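Local coordinates for mitogen activated protein kinase, putative (Leishmania donovani, PDB 4QNY) that probably transfers the gamma-phosphate of ATP to serine or threonine residues of target proteins, as a mitogen-activated protein kinase of the parasite, at residues A[17-22]-A[88-93]; A[50-55]-A[101-106]; A[210-215]-A[289-294]. One frame throughout, in Å; residues are numbered along the deposited sequence.

Contact 1. Residues A[17-22]-A[88-93]; sequences RLDDRY and NILTPE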
loop_
_atom_site.group_PDB
_atom_site.type_symbol
_atom_site.label_atom_id
_atom_site.label_comp_id
_atom_site.label_asym_id
_atom_site.label_seq_id
_atom_site.Cartn_x
_atom_site.Cartn_y
_atom_site.Cartn_z
ATOM N N ARG A 17 -4.721 -22.817 20.147
ATOM C CA ARG A 17 -3.487 -23.183 20.834
ATOM C C ARG A 17 -2.633 -21.950 21.121
ATOM O O ARG A 17 -1.652 -22.018 21.860
ATOM C CB ARG A 17 -2.691 -24.203 20.014
ATOM C CG ARG A 17 -3.314 -25.593 19.986
ATOM C CD ARG A 17 -2.366 -26.626 19.393
ATOM N NE ARG A 17 -2.224 -26.484 17.947
ATOM C CZ ARG A 17 -2.983 -27.116 17.058
ATOM N NH1 ARG A 17 -3.942 -27.938 17.465
ATOM N NH2 ARG A 17 -2.784 -26.928 15.759
ATOM N N LEU A 18 -3.015 -20.823 20.529
ATOM C CA LEU A 18 -2.351 -19.553 20.795
ATOM C C LEU A 18 -3.180 -18.724 21.768
ATOM O O LEU A 18 -2.690 -18.295 22.812
ATOM C CB LEU A 18 -2.127 -18.776 19.497
ATOM C CG LEU A 18 -1.262 -19.458 18.437
ATOM C CD1 LEU A 18 -1.242 -18.634 17.162
ATOM C CD2 LEU A 18 0.147 -19.677 18.959
ATOM N N ASP A 19 -4.442 -18.503 21.412
ATOM C CA ASP A 19 -5.363 -17.757 22.257
ATOM C C ASP A 19 -6.796 -18.202 21.979
ATOM O O ASP A 19 -7.257 -18.168 20.836
ATOM C CB ASP A 19 -5.211 -16.251 22.028
ATOM C CG ASP A 19 -5.730 -15.425 23.192
ATOM O OD1 ASP A 19 -6.709 -15.849 23.839
ATOM O OD2 ASP A 19 -5.154 -14.348 23.460
ATOM N N ASP A 20 -7.497 -18.613 23.031
ATOM C CA ASP A 20 -8.846 -19.154 22.903
ATOM C C ASP A 20 -9.878 -18.070 22.592
ATOM O O ASP A 20 -11.042 -18.370 22.323
ATOM C CB ASP A 20 -9.236 -19.895 24.183
ATOM C CG ASP A 20 -9.921 -21.220 23.906
ATOM O OD1 ASP A 20 -9.672 -21.805 22.830
ATOM O OD2 ASP A 20 -10.702 -21.679 24.765
ATOM N N ARG A 21 -9.441 -16.814 22.628
ATOM C CA ARG A 21 -10.318 -15.664 22.420
ATOM C C ARG A 21 -11.049 -15.671 21.079
ATOM O O ARG A 21 -12.251 -15.419 21.017
ATOM C CB ARG A 21 -9.513 -14.365 22.539
ATOM C CG ARG A 21 -9.277 -13.903 23.966
ATOM C CD ARG A 21 -8.247 -12.781 24.045
ATOM N NE ARG A 21 -8.674 -11.563 23.358
ATOM C CZ ARG A 21 -8.243 -10.344 23.666
ATOM N NH1 ARG A 21 -7.377 -10.176 24.657
ATOM N NH2 ARG A 21 -8.679 -9.291 22.990
ATOM N N TYR A 22 -10.317 -15.970 20.012
ATOM C CA TYR A 22 -10.795 -15.696 18.661
ATOM C C TYR A 22 -11.566 -16.843 18.013
ATOM O O TYR A 22 -11.072 -17.967 17.910
ATOM C CB TYR A 22 -9.609 -15.299 17.781
ATOM C CG TYR A 22 -8.822 -14.142 18.353
ATOM C CD1 TYR A 22 -9.286 -12.839 18.235
ATOM C CD2 TYR A 22 -7.626 -14.353 19.029
ATOM C CE1 TYR A 22 -8.577 -11.775 18.764
ATOM C CE2 TYR A 22 -6.910 -13.295 19.562
ATOM C CZ TYR A 22 -7.391 -12.010 19.426
ATOM O OH TYR A 22 -6.683 -10.953 19.954
ATOM N N ASN A 88 -3.477 -7.262 18.405
ATOM C CA ASN A 88 -2.736 -8.327 19.076
ATOM C C ASN A 88 -1.688 -8.998 18.190
ATOM O O ASN A 88 -1.742 -8.907 16.963
ATOM C CB ASN A 88 -3.710 -9.385 19.603
ATOM C CG ASN A 88 -3.214 -10.058 20.868
ATOM O OD1 ASN A 88 -2.011 -10.140 21.113
ATOM N ND2 ASN A 88 -4.145 -10.546 21.680
ATOM N N ILE A 89 -0.732 -9.669 18.831
ATOM C CA ILE A 89 0.271 -10.472 18.136
ATOM C C ILE A 89 0.347 -11.864 18.763
ATOM O O ILE A 89 0.892 -12.032 19.854
ATOM C CB ILE A 89 1.668 -9.820 18.180
ATOM C CG1 ILE A 89 1.627 -8.398 17.614
ATOM C CG2 ILE A 89 2.676 -10.668 17.415
ATOM C CD1 ILE A 89 1.348 -8.340 16.130
ATOM N N LEU A 90 -0.199 -12.857 18.069
ATOM C CA LEU A 90 -0.240 -14.221 18.587
ATOM C C LEU A 90 0.960 -15.038 18.124
ATOM O O LEU A 90 1.123 -15.302 16.935
ATOM C CB LEU A 90 -1.535 -14.913 18.160
ATOM C CG LEU A 90 -2.835 -14.186 18.509
ATOM C CD1 LEU A 90 -4.038 -15.008 18.072
ATOM C CD2 LEU A 90 -2.901 -13.877 19.996
ATOM N N THR A 91 1.793 -15.444 19.077
ATOM C CA THR A 91 2.991 -16.222 18.783
ATOM C C THR A 91 3.042 -17.499 19.619
ATOM O O THR A 91 2.580 -17.512 20.758
ATOM C CB THR A 91 4.258 -15.396 19.044
ATOM O OG1 THR A 91 4.188 -14.842 20.363
ATOM C CG2 THR A 91 4.381 -14.263 18.035
ATOM N N PRO A 92 3.597 -18.581 19.050
ATOM C CA PRO A 92 3.755 -19.844 19.785
ATOM C C PRO A 92 4.732 -19.714 20.949
ATOM O O PRO A 92 5.803 -19.129 20.789
ATOM C CB PRO A 92 4.299 -20.806 18.723
ATOM C CG PRO A 92 3.935 -20.186 17.413
ATOM C CD PRO A 92 4.008 -18.712 17.644
ATOM N N GLU A 93 4.365 -20.259 22.104
ATOM C CA GLU A 93 5.206 -20.178 23.294
ATOM C C GLU A 93 6.487 -20.993 23.137
ATOM O O GLU A 93 7.529 -20.639 23.686
ATOM C CB GLU A 93 4.433 -20.651 24.526
#
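L18 and L90 form the apolar centre of this contact, which packs the linker between helix 8-16 and strand 22-31 against strand 86-90, an outermost strand of the five-stranded antiparallel sheet in the kinase N-lobe. The two leucine side chains cross at a slant, and CD1 of L18 lies 3.9 Å from CB of L90. The other methyl of L18 reaches along the chain that leaves the strand: CD2 is 3.6 Å from the backbone N of P92 and also meets the proline ring at CG. With CG of L18 anti to its carbonyl carbon (chi1 -60°), the two methyls are shared out, CD1 to L90 and CD2 to the chain at T91 and P92.

L90 in turn divides its two methyls between different partners. CD1 approaches the ring of Y22 obliquely, 3.7 Å from CE2, while CD2 lies 3.9 Å from CB of D19. Strands 101-106 and 47-54 continue this packing: L18 and L90 touch Y102, and L90 and Y22 both touch M51.

Toward the polar edge, D19 shapes its own loop. Its OD1 accepts a hydrogen bond from the backbone N of R21 at 3.1 Å, approached from above the carboxylate plane, which makes an Asx turn just ahead of strand 22-31. The guanidinium of R21 has N88 ND2 over one face, but its salt bridge is to D41. The one hydrogen bond between the two segments lies at the far end of the Y22 ring, whose plane is 70° from that of the N88 amide. It is bent, with an N-H...O angle of 145°, and the hydroxyl is tilted out of the amide plane. Near the plane of the ring, ND2 of N88 donates over 3.1 Å to OH of Y22.

Contact 2. Residues A[50-55]-A[101-106]; sequences AMKRVN and FYIVMD. With ANP (phosphoaminophosphonic acid-adenylate ester), chain D.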
loop_
_atom_site.group_PDB
_atom_site.type_symbol
_atom_site.label_atom_id
_atom_site.label_comp_id
_atom_site.label_asym_id
_atom_site.label_seq_id
_atom_site.Cartn_x
_atom_site.Cartn_y
_atom_site.Cartn_z
ATOM N N ALA A 50 -9.883 -8.697 12.354
ATOM C CA ALA A 50 -9.145 -9.334 11.268
ATOM C C ALA A 50 -7.884 -10.021 11.779
ATOM O O ALA A 50 -7.159 -9.476 12.613
ATOM C CB ALA A 50 -8.793 -8.313 10.199
ATOM N N MET A 51 -7.626 -11.222 11.272
ATOM C CA MET A 51 -6.449 -11.984 11.665
ATOM C C MET A 51 -5.602 -12.354 10.453
ATOM O O MET A 51 -6.082 -12.996 9.518
ATOM C CB MET A 51 -6.855 -13.246 12.428
ATOM C CG MET A 51 -7.561 -12.969 13.745
ATOM S SD MET A 51 -7.804 -14.461 14.725
ATOM C CE MET A 51 -6.108 -14.962 15.006
ATOM N N LYS A 52 -4.339 -11.944 10.481
ATOM C CA LYS A 52 -3.426 -12.169 9.369
ATOM C C LYS A 52 -2.389 -13.234 9.716
ATOM O O LYS A 52 -1.499 -13.001 10.535
ATOM C CB LYS A 52 -2.737 -10.857 8.984
ATOM C CG LYS A 52 -1.840 -10.939 7.762
ATOM C CD LYS A 52 -1.273 -9.568 7.426
ATOM C CE LYS A 52 -0.420 -9.606 6.173
ATOM N NZ LYS A 52 0.094 -8.254 5.818
ATOM N N ARG A 53 -2.508 -14.402 9.094
ATOM C CA ARG A 53 -1.589 -15.502 9.359
ATOM C C ARG A 53 -0.296 -15.348 8.570
ATOM O O ARG A 53 -0.312 -14.987 7.394
ATOM C CB ARG A 53 -2.243 -16.849 9.027
ATOM C CG ARG A 53 -1.433 -18.062 9.477
ATOM C CD ARG A 53 -2.078 -19.369 9.034
ATOM N NE ARG A 53 -1.421 -20.537 9.617
ATOM C CZ ARG A 53 -0.429 -21.208 9.038
ATOM N NH1 ARG A 53 0.027 -20.831 7.852
ATOM N NH2 ARG A 53 0.105 -22.259 9.646
ATOM N N VAL A 54 0.823 -15.618 9.230
ATOM C CA VAL A 54 2.125 -15.635 8.576
ATOM C C VAL A 54 2.648 -17.067 8.539
ATOM O O VAL A 54 2.856 -17.679 9.585
ATOM C CB VAL A 54 3.132 -14.728 9.302
ATOM C CG1 VAL A 54 4.486 -14.788 8.623
ATOM C CG2 VAL A 54 2.618 -13.296 9.353
ATOM N N ASN A 55 2.855 -17.605 7.339
ATOM C CA ASN A 55 3.222 -19.014 7.207
ATOM C C ASN A 55 4.728 -19.270 7.275
ATOM O O ASN A 55 5.525 -18.344 7.420
ATOM C CB ASN A 55 2.652 -19.593 5.907
ATOM C CG ASN A 55 3.050 -18.799 4.677
ATOM O OD1 ASN A 55 4.042 -18.071 4.680
ATOM N ND2 ASN A 55 2.271 -18.943 3.611
ATOM N N PHE A 101 2.767 -17.466 12.898
ATOM C CA PHE A 101 2.162 -16.608 13.913
ATOM C C PHE A 101 1.071 -15.734 13.300
ATOM O O PHE A 101 0.983 -15.603 12.078
ATOM C CB PHE A 101 3.224 -15.745 14.608
ATOM C CG PHE A 101 3.674 -14.559 13.808
ATOM C CD1 PHE A 101 4.640 -14.694 12.826
ATOM C CD2 PHE A 101 3.150 -13.301 14.058
ATOM C CE1 PHE A 101 5.063 -13.602 12.097
ATOM C CE2 PHE A 101 3.567 -12.207 13.332
ATOM C CZ PHE A 101 4.526 -12.356 12.350
ATOM N N TYR A 102 0.241 -15.144 14.153
ATOM C CA TYR A 102 -0.916 -14.380 13.696
ATOM C C TYR A 102 -0.829 -12.893 14.024
ATOM O O TYR A 102 -0.421 -12.505 15.120
ATOM C CB TYR A 102 -2.200 -14.956 14.299
ATOM C CG TYR A 102 -2.685 -16.215 13.621
ATOM C CD1 TYR A 102 -3.625 -16.158 12.601
ATOM C CD2 TYR A 102 -2.201 -17.461 13.998
ATOM C CE1 TYR A 102 -4.072 -17.306 11.978
ATOM C CE2 TYR A 102 -2.643 -18.615 13.379
ATOM C CZ TYR A 102 -3.578 -18.531 12.369
ATOM O OH TYR A 102 -4.022 -19.674 11.748
ATOM N N ILE A 103 -1.225 -12.070 13.060
ATOM C CA ILE A 103 -1.340 -10.632 13.262
ATOM C C ILE A 103 -2.810 -10.255 13.393
ATOM O O ILE A 103 -3.603 -10.504 12.484
ATOM C CB ILE A 103 -0.709 -9.842 12.101
ATOM C CG1 ILE A 103 0.770 -10.204 11.951
ATOM C CG2 ILE A 103 -0.880 -8.347 12.320
ATOM C CD1 ILE A 103 1.397 -9.676 10.681
ATOM N N VAL A 104 -3.171 -9.661 14.525
ATOM C CA VAL A 104 -4.561 -9.314 14.791
ATOM C C VAL A 104 -4.807 -7.816 14.630
ATOM O O VAL A 104 -4.239 -7.002 15.358
ATOM C CB VAL A 104 -4.982 -9.748 16.206
ATOM C CG1 VAL A 104 -6.407 -9.313 16.494
ATOM C CG2 VAL A 104 -4.837 -11.255 16.358
ATOM N N MET A 105 -5.659 -7.464 13.672
ATOM C CA MET A 105 -5.942 -6.066 13.363
ATOM C C MET A 105 -7.433 -5.755 13.438
ATOM O O MET A 105 -8.263 -6.664 13.481
ATOM C CB MET A 105 -5.423 -5.716 11.967
ATOM C CG MET A 105 -3.995 -6.149 11.698
ATOM S SD MET A 105 -3.662 -6.270 9.931
ATOM C CE MET A 105 -4.762 -7.608 9.473
ATOM N N ASP A 106 -7.765 -4.467 13.450
ATOM C CA ASP A 106 -9.154 -4.035 13.343
ATOM C C ASP A 106 -9.732 -4.485 12.006
ATOM O O ASP A 106 -9.002 -4.636 11.028
ATOM C CB ASP A 106 -9.269 -2.516 13.485
ATOM C CG ASP A 106 -8.958 -2.034 14.888
ATOM O OD1 ASP A 106 -9.426 -2.673 15.855
ATOM O OD2 ASP A 106 -8.250 -1.015 15.024
HETATM P PG ANP D . 2.131 -8.968 2.996
HETATM O O1G ANP D . 1.551 -10.196 3.625
HETATM O O2G ANP D . 2.477 -7.925 4.127
HETATM O O3G ANP D . 3.464 -9.352 2.235
HETATM P PB ANP D . -0.441 -9.052 1.806
HETATM O O1B ANP D . -0.243 -10.522 1.633
HETATM O O2B ANP D . -1.216 -8.507 0.571
HETATM N N3B ANP D . 1.043 -8.265 1.898
HETATM P PA ANP D . -2.355 -7.646 3.232
HETATM O O1A ANP D . -2.298 -6.698 2.096
HETATM O O2A ANP D . -2.122 -6.971 4.587
HETATM O O3A ANP D . -1.253 -8.796 3.116
HETATM O "O5'" ANP D . -3.765 -8.368 3.195
HETATM C "C5'" ANP D . -4.287 -8.964 1.990
HETATM C "C4'" ANP D . -5.749 -8.610 1.859
HETATM O "O4'" ANP D . -6.443 -8.933 3.081
HETATM C "C3'" ANP D . -6.050 -7.136 1.626
HETATM O "O3'" ANP D . -5.937 -6.803 0.248
HETATM C "C2'" ANP D . -7.490 -7.018 2.128
HETATM O "O2'" ANP D . -8.428 -7.391 1.125
HETATM C "C1'" ANP D . -7.512 -8.026 3.285
HETATM N N9 ANP D . -7.354 -7.414 4.600
HETATM C C8 ANP D . -6.181 -7.141 5.248
HETATM N N7 ANP D . -6.333 -6.580 6.427
HETATM C C5 ANP D . -7.709 -6.479 6.555
HETATM C C6 ANP D . -8.527 -5.968 7.587
HETATM N N6 ANP D . -8.055 -5.446 8.721
HETATM N N1 ANP D . -9.866 -6.015 7.405
HETATM C C2 ANP D . -10.345 -6.535 6.271
HETATM N N3 ANP D . -9.674 -7.045 5.234
HETATM C C4 ANP D . -8.354 -6.985 5.442
#
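Y102, A50 and K52 contribute the most buried surface where strands 47-54 and 101-106 pair. The Y102 ring meets two side chains of the other strand: CG of R53 sits above one face, 4.0 Å from the centroid, in a CH-pi contact, and CE of M51, brought round by a bend at chi3, comes obliquely to within 3.7 Å of CD1. The hydroxyl lies at the edge of the R53 guanidinium, and OE1 of E14 makes a hydrogen bond with this hydroxyl and a salt bridge with NE of R53.

The two are neighbouring interior strands of the five-stranded antiparallel N-lobe sheet of a protein kinase, and the face carrying A50, K52 and M105 borders the nucleotide site. CB of A50 is 3.3 Å from N6 of the adenine, which donates to the backbone O of D106 at 2.6 Å. K52 runs fully extended, CG anti to the backbone N (chi1 -175°), which carries NZ out to the phosphates. NZ donates to O2A at 2.8 Å and to O2G at 2.9 Å, and forms a salt bridge with E71 of helix 62-77. At the root of this lysine, its backbone N donates to O of I103 at 2.6 Å, nearly straight at 171°.

Contact 3. Residues A[210-215]-A[289-294]; sequences WGIGCI and RHMLVF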
loop_
_atom_site.group_PDB
_atom_site.type_symbol
_atom_site.label_atom_id
_atom_site.label_comp_id
_atom_site.label_asym_id
_atom_site.label_seq_id
_atom_site.Cartn_x
_atom_site.Cartn_y
_atom_site.Cartn_z
ATOM N N TRP A 210 2.483 8.820 -6.389
ATOM C CA TRP A 210 2.219 8.211 -7.688
ATOM C C TRP A 210 1.146 7.136 -7.569
ATOM O O TRP A 210 0.260 7.032 -8.416
ATOM C CB TRP A 210 3.503 7.615 -8.275
ATOM C CG TRP A 210 3.305 6.968 -9.613
ATOM C CD1 TRP A 210 3.000 5.659 -9.854
ATOM C CD2 TRP A 210 3.392 7.602 -10.895
ATOM N NE1 TRP A 210 2.893 5.439 -11.206
ATOM C CE2 TRP A 210 3.130 6.616 -11.867
ATOM C CE3 TRP A 210 3.669 8.906 -11.316
ATOM C CZ2 TRP A 210 3.135 6.893 -13.232
ATOM C CZ3 TRP A 210 3.675 9.179 -12.672
ATOM C CH2 TRP A 210 3.409 8.178 -13.613
ATOM N N GLY A 211 1.234 6.342 -6.506
ATOM C CA GLY A 211 0.263 5.296 -6.245
ATOM C C GLY A 211 -1.134 5.841 -6.024
ATOM O O GLY A 211 -2.115 5.240 -6.455
ATOM N N ILE A 212 -1.224 6.985 -5.352
ATOM C CA ILE A 212 -2.506 7.639 -5.111
ATOM C C ILE A 212 -3.094 8.160 -6.421
ATOM O O ILE A 212 -4.304 8.087 -6.643
ATOM C CB ILE A 212 -2.367 8.799 -4.103
ATOM C CG1 ILE A 212 -1.919 8.264 -2.744
ATOM C CG2 ILE A 212 -3.678 9.554 -3.955
ATOM C CD1 ILE A 212 -2.902 7.303 -2.108
ATOM N N GLY A 213 -2.226 8.674 -7.287
ATOM C CA GLY A 213 -2.639 9.138 -8.599
ATOM C C GLY A 213 -3.233 8.018 -9.430
ATOM O O GLY A 213 -4.260 8.196 -10.083
ATOM N N CYS A 214 -2.584 6.857 -9.402
ATOM C CA CYS A 214 -3.095 5.680 -10.094
ATOM C C CYS A 214 -4.460 5.288 -9.543
ATOM O O CYS A 214 -5.374 4.947 -10.293
ATOM C CB CYS A 214 -2.122 4.509 -9.959
ATOM S SG CYS A 214 -0.494 4.792 -10.681
ATOM N N ILE A 215 -4.587 5.343 -8.221
ATOM C CA ILE A 215 -5.844 5.036 -7.552
ATOM C C ILE A 215 -6.909 6.075 -7.902
ATOM O O ILE A 215 -8.066 5.733 -8.148
ATOM C CB ILE A 215 -5.657 4.966 -6.023
ATOM C CG1 ILE A 215 -4.789 3.762 -5.653
ATOM C CG2 ILE A 215 -6.999 4.875 -5.315
ATOM C CD1 ILE A 215 -4.390 3.717 -4.195
ATOM N N ARG A 289 -3.416 14.954 -12.837
ATOM C CA ARG A 289 -2.293 15.307 -13.698
ATOM C C ARG A 289 -1.017 15.543 -12.897
ATOM O O ARG A 289 0.059 15.067 -13.264
ATOM C CB ARG A 289 -2.627 16.557 -14.517
ATOM C CG ARG A 289 -1.440 17.163 -15.248
ATOM C CD ARG A 289 -1.616 18.663 -15.430
ATOM N NE ARG A 289 -1.691 19.358 -14.147
ATOM C CZ ARG A 289 -0.633 19.802 -13.475
ATOM N NH1 ARG A 289 0.588 19.625 -13.962
ATOM N NH2 ARG A 289 -0.794 20.423 -12.314
ATOM N N HIS A 290 -1.146 16.279 -11.797
ATOM C CA HIS A 290 0.007 16.658 -10.992
ATOM C C HIS A 290 0.529 15.483 -10.163
ATOM O O HIS A 290 1.724 15.396 -9.881
ATOM C CB HIS A 290 -0.352 17.834 -10.080
ATOM C CG HIS A 290 0.816 18.700 -9.725
ATOM N ND1 HIS A 290 0.671 19.942 -9.147
ATOM C CD2 HIS A 290 2.148 18.504 -9.870
ATOM C CE1 HIS A 290 1.864 20.475 -8.947
ATOM N NE2 HIS A 290 2.777 19.622 -9.377
ATOM N N MET A 291 -0.371 14.583 -9.776
ATOM C CA MET A 291 0.016 13.380 -9.043
ATOM C C MET A 291 0.790 12.416 -9.933
ATOM O O MET A 291 1.591 11.617 -9.449
ATOM C CB MET A 291 -1.214 12.671 -8.469
ATOM C CG MET A 291 -1.711 13.233 -7.148
ATOM S SD MET A 291 -3.160 12.348 -6.539
ATOM C CE MET A 291 -3.376 13.113 -4.935
ATOM N N LEU A 292 0.541 12.490 -11.236
ATOM C CA LEU A 292 1.164 11.570 -12.179
ATOM C C LEU A 292 2.191 12.273 -13.060
ATOM O O LEU A 292 2.230 12.066 -14.273
ATOM C CB LEU A 292 0.098 10.890 -13.041
ATOM C CG LEU A 292 -0.867 9.971 -12.284
ATOM C CD1 LEU A 292 -1.948 9.430 -13.208
ATOM C CD2 LEU A 292 -0.110 8.830 -11.621
ATOM N N VAL A 293 3.022 13.104 -12.441
ATOM C CA VAL A 293 4.114 13.764 -13.145
ATOM C C VAL A 293 5.344 12.863 -13.145
ATOM O O VAL A 293 5.696 12.288 -12.114
ATOM C CB VAL A 293 4.459 15.128 -12.510
ATOM C CG1 VAL A 293 5.728 15.705 -13.122
ATOM C CG2 VAL A 293 3.300 16.096 -12.674
ATOM N N PHE A 294 5.978 12.737 -14.308
ATOM C CA PHE A 294 7.149 11.882 -14.489
ATOM C C PHE A 294 8.244 12.158 -13.459
ATOM O O PHE A 294 8.601 11.283 -12.669
ATOM C CB PHE A 294 7.704 12.059 -15.905
ATOM C CG PHE A 294 8.956 11.275 -16.172
ATOM C CD1 PHE A 294 8.893 9.933 -16.506
ATOM C CD2 PHE A 294 10.199 11.886 -16.104
ATOM C CE1 PHE A 294 10.045 9.212 -16.757
ATOM C CE2 PHE A 294 11.354 11.172 -16.352
ATOM C CZ PHE A 294 11.277 9.835 -16.680
#
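W210 and G213, one turn apart on helix 206-219, face the place where helix 282-291 ends. L292 is the first residue there to leave helical backbone angles, and the chain then runs on as a loop. The backbones come close at G213, whose CA is 5.0 Å from CA of M291. No hydrogen bond joins the segments, and the join rests on packing. Lacking a side chain, G213 lets M291 and L292 settle directly on its backbone: CB of M291 lies 3.8 Å from its CA, and CD2 of L292 is 3.9 Å from its C.

The indole of W210 lies across L292 at about a right angle. CD2 of L292 stands over the centre of the six-membered ring, 3.7 Å from the centroid and only 8° off the normal, a well-centred CH-pi contact. Although CB of W210 points away from the other segment, CG is anti to the backbone N (chi1 180°), and this torsion swings the indole back against L292, where CZ3 comes within 3.5 Å of the carbonyl C. On the other flank of G213, M291 stretches out beyond CG until CE is 3.7 Å from CG2 of I212.

This packing belongs to the helical C-lobe of the kinase: I212 and M291 both continue onto helix 124-143, while W210 also touches P194 of helix 194-197 and I238 of helix 231-242.

From the N terminus, contact 1 opens just after helix 8-16 and closes when the chain reaches the end of strand 86-90. Contact 2 opens within that interval, on strand 47-54, and closes beyond it on strand 101-106, so the two loops cross. They meet in one sheet, where strands 86-90 and 101-106 are neighbours and L90 O lies 2.9 Å from Y102 N, and together they tie the N-terminal linker and the strands into the N-lobe. Contact 3 follows in series, joining helix 206-219 to the end of helix 282-291 after both earlier loops have closed. Its centre is about 31 Å from that of contact 2, across the chain's centre, in the other lobe.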